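Local coordinates for protein putative branched-chain amino acid aminotransferase IlvE (Streptococcus mutans, PDB 4DQN) that probably transfers the amino group between branched-chain amino acids and 2-oxoglutarate, using pyridoxal 5'-phosphate as cofactor, at residues 63-68 with 290-295; 124-129 with 328-333. All blocks are in the same frame, centred on the assembly; numbering follows the deposited sequence.

Interaction 1 (63-68 with 290-295)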
loop_
_atom_site.group_PDB
_atom_site.type_symbol
_atom_site.label_atom_id
_atom_site.label_comp_id
_atom_site.label_asym_id
_atom_site.label_seq_id
_atom_site.Cartn_x
_atom_site.Cartn_y
_atom_site.Cartn_z
ATOM N N GLY A 63 -4.770 4.019 -15.652
ATOM C CA GLY A 63 -5.909 4.842 -15.997
ATOM C C GLY A 63 -5.651 5.423 -17.366
ATOM O O GLY A 63 -4.591 6.013 -17.606
ATOM N N LEU A 64 -6.609 5.252 -18.269
ATOM C CA LEU A 64 -6.465 5.785 -19.621
ATOM C C LEU A 64 -7.848 5.982 -20.199
ATOM O O LEU A 64 -8.817 5.400 -19.712
ATOM C CB LEU A 64 -5.600 4.870 -20.506
ATOM C CG LEU A 64 -6.061 3.445 -20.850
ATOM C CD1 LEU A 64 -5.290 2.900 -22.048
ATOM C CD2 LEU A 64 -5.944 2.487 -19.651
ATOM N N LYS A 65 -7.956 6.826 -21.222
ATOM C CA LYS A 65 -9.266 7.194 -21.744
ATOM C C LYS A 65 -9.465 6.782 -23.197
ATOM O O LYS A 65 -8.501 6.703 -23.966
ATOM C CB LYS A 65 -9.482 8.711 -21.594
ATOM C CG LYS A 65 -9.817 9.132 -20.167
ATOM C CD LYS A 65 -9.716 10.651 -19.995
ATOM C CE LYS A 65 -10.282 11.102 -18.662
ATOM N NZ LYS A 65 -10.133 12.578 -18.476
ATOM N N ALA A 66 -10.721 6.500 -23.553
ATOM C CA ALA A 66 -11.102 6.302 -24.950
ATOM C C ALA A 66 -11.888 7.532 -25.358
ATOM O O ALA A 66 -12.734 8.013 -24.595
ATOM C CB ALA A 66 -11.957 5.025 -25.124
ATOM N N TYR A 67 -11.614 8.037 -26.555
ATOM C CA TYR A 67 -12.161 9.310 -26.997
ATOM C C TYR A 67 -12.970 9.086 -28.263
ATOM O O TYR A 67 -12.480 8.449 -29.195
ATOM C CB TYR A 67 -11.007 10.274 -27.324
ATOM C CG TYR A 67 -10.057 10.534 -26.169
ATOM C CD1 TYR A 67 -9.008 9.656 -25.887
ATOM C CD2 TYR A 67 -10.207 11.657 -25.365
ATOM C CE1 TYR A 67 -8.141 9.893 -24.816
ATOM C CE2 TYR A 67 -9.348 11.903 -24.303
ATOM C CZ TYR A 67 -8.320 11.018 -24.039
ATOM O OH TYR A 67 -7.464 11.270 -22.984
ATOM N N ARG A 68 -14.197 9.598 -28.317
ATOM C CA ARG A 68 -14.936 9.567 -29.584
ATOM C C ARG A 68 -14.552 10.766 -30.449
ATOM O O ARG A 68 -14.474 11.896 -29.958
ATOM C CB ARG A 68 -16.451 9.535 -29.353
ATOM C CG ARG A 68 -17.229 9.161 -30.607
ATOM C CD ARG A 68 -18.726 9.159 -30.368
ATOM N NE ARG A 68 -19.135 8.151 -29.382
ATOM C CZ ARG A 68 -19.306 6.859 -29.663
ATOM N NH1 ARG A 68 -19.091 6.413 -30.895
ATOM N NH2 ARG A 68 -19.699 6.013 -28.714
ATOM N N ALA A 290 -6.928 11.814 -15.594
ATOM C CA ALA A 290 -8.237 12.240 -15.115
ATOM C C ALA A 290 -8.334 13.759 -15.136
ATOM O O ALA A 290 -9.345 14.339 -15.547
ATOM C CB ALA A 290 -8.479 11.704 -13.702
ATOM N N ALA A 291 -7.255 14.396 -14.700
ATOM C CA ALA A 291 -7.198 15.841 -14.590
ATOM C C ALA A 291 -7.094 16.548 -15.953
ATOM O O ALA A 291 -7.696 17.611 -16.150
ATOM C CB ALA A 291 -6.018 16.228 -13.692
ATOM N N VAL A 292 -6.359 15.933 -16.883
ATOM C CA VAL A 292 -5.865 16.581 -18.106
ATOM C C VAL A 292 -4.892 17.684 -17.702
ATOM O O VAL A 292 -3.724 17.404 -17.424
ATOM C CB VAL A 292 -6.978 17.092 -19.035
ATOM C CG1 VAL A 292 -6.386 17.470 -20.364
ATOM C CG2 VAL A 292 -8.040 16.014 -19.231
ATOM N N ILE A 293 -5.362 18.924 -17.644
ATOM C CA ILE A 293 -4.632 19.954 -16.911
ATOM C C ILE A 293 -5.552 20.603 -15.888
ATOM O O ILE A 293 -6.660 21.032 -16.227
ATOM C CB ILE A 293 -4.027 21.028 -17.840
ATOM C CG1 ILE A 293 -2.939 20.405 -18.718
ATOM C CG2 ILE A 293 -3.451 22.196 -17.017
ATOM C CD1 ILE A 293 -2.413 21.310 -19.832
ATOM N N SER A 294 -5.112 20.638 -14.628
ATOM C CA SER A 294 -5.805 21.403 -13.601
ATOM C C SER A 294 -4.960 22.629 -13.308
ATOM O O SER A 294 -3.935 22.518 -12.640
ATOM C CB SER A 294 -5.976 20.584 -12.317
ATOM O OG SER A 294 -6.676 19.377 -12.564
ATOM N N PRO A 295 -5.377 23.800 -13.814
ATOM C CA PRO A 295 -4.618 25.036 -13.572
ATOM C C PRO A 295 -4.538 25.343 -12.081
ATOM O O PRO A 295 -5.533 25.188 -11.356
ATOM C CB PRO A 295 -5.460 26.110 -14.278
ATOM C CG PRO A 295 -6.274 25.349 -15.319
ATOM C CD PRO A 295 -6.580 24.034 -14.636
HETATM O O HOH W 1 -11.856 13.279 -16.428
#
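Lys-65 reaches from strand 59-68 to Ala-290 and Val-292 with the end of its side chain. Its CB points toward the 290-295 segment. Lys-65 CB also lies against the ring of Tyr-67, two residues on, 3.7 Å from Tyr-67 CE1. The first torsion (chi1 -77°) sets CG anti to the carbonyl carbon, and the chain is extended from there to the tip. CG, CD and CE run past Thr-126 of the adjacent strand, with Lys-65 CD 3.3 Å from Thr-126 OG1. NZ arrives beside the turn before strand 292-301. The contact thus bridges the two sheets of a class-IV aminotransferase. Strand 59-68 belongs to the antiparallel seven-stranded sheet, and strand 292-301 to the mixed sheet. The span is made by a single long side chain, and the two backbones do not meet here. NZ gives its direct hydrogen bond to Thr-289 O, just before the segment. The carbonyl of Ala-290 is reached through water instead. Lys-65 NZ donates to water 1 over 2.8 Å. The same water donates to Ala-290 O at 2.9 Å. The direct separation of Lys-65 NZ and Ala-290 O is 3.5 Å, and this pair is not a hydrogen bond. Two successive carbonyls of the turn therefore serve the ammonium group, one directly and one by way of water. Their negative ends would be expected to stabilise its charge. On the nonpolar side, Val-292 CG2, set anti to its own carbonyl carbon, stands 4.1 Å from Lys-65 NZ. Val-292 also packs on Tyr-322 and Thr-326 of helix 316-329. The side chain of Ala-290 lies about 8 Å from that of Lys-188, the predicted cofactor-bearing lysine, which carries no cofactor here.

Interaction 2 (124-129 with 328-333)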
loop_
_atom_site.group_PDB
_atom_site.type_symbol
_atom_site.label_atom_id
_atom_site.label_comp_id
_atom_site.label_asym_id
_atom_site.label_seq_id
_atom_site.Cartn_x
_atom_site.Cartn_y
_atom_site.Cartn_z
ATOM N N GLY A 124 -16.716 16.590 -24.353
ATOM C CA GLY A 124 -15.467 16.599 -23.607
ATOM C C GLY A 124 -15.386 15.405 -22.664
ATOM O O GLY A 124 -14.416 15.237 -21.914
ATOM N N ALA A 125 -16.416 14.563 -22.702
ATOM C CA ALA A 125 -16.481 13.386 -21.843
ATOM C C ALA A 125 -15.895 12.174 -22.562
ATOM O O ALA A 125 -15.836 12.130 -23.798
ATOM C CB ALA A 125 -17.907 13.118 -21.419
ATOM N N THR A 126 -15.461 11.185 -21.787
ATOM C CA THR A 126 -14.709 10.067 -22.341
ATOM C C THR A 126 -15.084 8.763 -21.649
ATOM O O THR A 126 -15.807 8.764 -20.655
ATOM C CB THR A 126 -13.194 10.278 -22.137
ATOM O OG1 THR A 126 -12.926 10.449 -20.734
ATOM C CG2 THR A 126 -12.700 11.502 -22.902
ATOM N N LEU A 127 -14.591 7.647 -22.177
ATOM C CA LEU A 127 -14.727 6.378 -21.480
ATOM C C LEU A 127 -13.430 6.128 -20.720
ATOM O O LEU A 127 -12.379 5.920 -21.324
ATOM C CB LEU A 127 -14.994 5.223 -22.458
ATOM C CG LEU A 127 -15.300 3.886 -21.755
ATOM C CD1 LEU A 127 -16.663 3.932 -21.102
ATOM C CD2 LEU A 127 -15.202 2.693 -22.719
ATOM N N TYR A 128 -13.496 6.159 -19.397
ATOM C CA TYR A 128 -12.302 5.927 -18.584
ATOM C C TYR A 128 -12.100 4.428 -18.364
ATOM O O TYR A 128 -13.023 3.728 -17.959
ATOM C CB TYR A 128 -12.432 6.649 -17.240
ATOM C CG TYR A 128 -11.232 6.473 -16.326
ATOM C CD1 TYR A 128 -10.021 7.118 -16.592
ATOM C CD2 TYR A 128 -11.316 5.670 -15.196
ATOM C CE1 TYR A 128 -8.924 6.957 -15.749
ATOM C CE2 TYR A 128 -10.231 5.512 -14.344
ATOM C CZ TYR A 128 -9.047 6.153 -14.628
ATOM O OH TYR A 128 -7.971 5.978 -13.788
ATOM N N LEU A 129 -10.887 3.954 -18.636
ATOM C CA LEU A 129 -10.533 2.559 -18.435
ATOM C C LEU A 129 -9.667 2.452 -17.195
ATOM O O LEU A 129 -8.732 3.230 -17.025
ATOM C CB LEU A 129 -9.724 2.047 -19.633
ATOM C CG LEU A 129 -10.515 1.395 -20.772
ATOM C CD1 LEU A 129 -11.623 2.288 -21.234
ATOM C CD2 LEU A 129 -9.618 1.057 -21.950
ATOM N N ILE A 328 -5.563 16.735 -29.900
ATOM C CA ILE A 328 -4.937 15.515 -30.377
ATOM C C ILE A 328 -5.689 14.288 -29.877
ATOM O O ILE A 328 -5.958 13.357 -30.643
ATOM C CB ILE A 328 -3.473 15.447 -29.916
ATOM C CG1 ILE A 328 -2.643 16.473 -30.689
ATOM C CG2 ILE A 328 -2.890 14.039 -30.122
ATOM C CD1 ILE A 328 -1.317 16.791 -30.027
ATOM N N GLN A 329 -6.032 14.292 -28.593
ATOM C CA GLN A 329 -6.727 13.159 -27.989
ATOM C C GLN A 329 -8.081 12.911 -28.650
ATOM O O GLN A 329 -8.431 11.770 -28.957
ATOM C CB GLN A 329 -6.870 13.386 -26.485
ATOM C CG GLN A 329 -5.526 13.355 -25.738
ATOM C CD GLN A 329 -5.611 13.894 -24.325
ATOM O OE1 GLN A 329 -6.426 14.768 -24.032
ATOM N NE2 GLN A 329 -4.759 13.374 -23.432
ATOM N N PHE A 330 -8.836 13.978 -28.887
ATOM C CA PHE A 330 -10.161 13.838 -29.493
ATOM C C PHE A 330 -10.127 13.818 -31.019
ATOM O O PHE A 330 -11.180 13.725 -31.657
ATOM C CB PHE A 330 -11.100 14.948 -29.021
ATOM C CG PHE A 330 -11.573 14.787 -27.606
ATOM C CD1 PHE A 330 -12.737 14.083 -27.322
ATOM C CD2 PHE A 330 -10.873 15.366 -26.561
ATOM C CE1 PHE A 330 -13.183 13.946 -26.012
ATOM C CE2 PHE A 330 -11.312 15.238 -25.251
ATOM C CZ PHE A 330 -12.465 14.523 -24.977
ATOM N N GLY A 331 -8.930 13.910 -31.596
ATOM C CA GLY A 331 -8.751 13.706 -33.025
ATOM C C GLY A 331 -8.909 14.951 -33.883
ATOM O O GLY A 331 -8.917 14.851 -35.101
ATOM N N ASP A 332 -9.046 16.116 -33.254
ATOM C CA ASP A 332 -9.249 17.365 -33.986
ATOM C C ASP A 332 -7.938 18.033 -34.386
ATOM O O ASP A 332 -7.948 18.989 -35.162
ATOM C CB ASP A 332 -10.065 18.358 -33.153
ATOM C CG ASP A 332 -11.481 17.884 -32.894
ATOM O OD1 ASP A 332 -12.082 17.245 -33.785
ATOM O OD2 ASP A 332 -11.992 18.157 -31.791
ATOM N N VAL A 333 -6.820 17.545 -33.843
ATOM C CA VAL A 333 -5.491 18.085 -34.153
ATOM C C VAL A 333 -4.570 16.941 -34.585
ATOM O O VAL A 333 -4.626 15.863 -33.998
ATOM C CB VAL A 333 -4.886 18.839 -32.928
ATOM C CG1 VAL A 333 -3.449 19.265 -33.190
ATOM C CG2 VAL A 333 -5.721 20.060 -32.582
#
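Phe-330 CG stands anti to its carbonyl carbon (chi1 -74°), which sends the ring toward Thr-126. Thr-126 answers with CG2, also anti to the carbonyl carbon, while OG1 sits between the backbone N and the carbonyl carbon (chi1 57°). Helix 316-329 closes in a Schellman motif at Gly-331. There Gly-331 takes a positive phi (89°), and its N bonds back to Ile-328 O at 3.2 Å. The contact joins this helix end to the start of strand 126-136 in the antiparallel sheet. No hydrogen bond crosses it. Thr-126 CG2 approaches Phe-330 CZ to 3.7 Å, obliquely to the ring, and the two side chains cross at about a right angle. The backbone before the strand meets the edge of the ring. Gly-124 O lies near the ring plane, 3.7 Å from Phe-330 CZ. Carbonyl oxygens facing the C-H edge should be mildly favourable electrostatically. Tyr-67 of strand 59-68 adds an edge-to-face ring contact with Phe-330. Beyond the ring, Asp-332 OD1 hydrogen-bonds Tyr-121 OH, and Val-333 is backbone hydrogen-bonded to Gly-327. The second carbonyl at the ring edge is that of Ala-125, whose O lies in the ring plane, 3.9 Å from Phe-330 CE1.

Interactions 1 and 2 have centres 8 Å apart and share the antiparallel sheet. Strands 59-68 and 126-136 are neighbours in it. Leu-64 O and Leu-129 N lie 2.7 Å apart, a probable hydrogen bond. A second probable bond runs from Ala-66 N to Leu-127 O at 2.8 Å. Thr-126, of interaction 2, touches the lysine of interaction 1 as well, so one residue stands between the two contacts. Helix 316-329 also spans the pair, touching Val-292 with its side chains and leading into the turn around Gly-331. Interaction 1 lies near the predicted cofactor lysine, Lys-188, whereas interaction 2 lies away from that site.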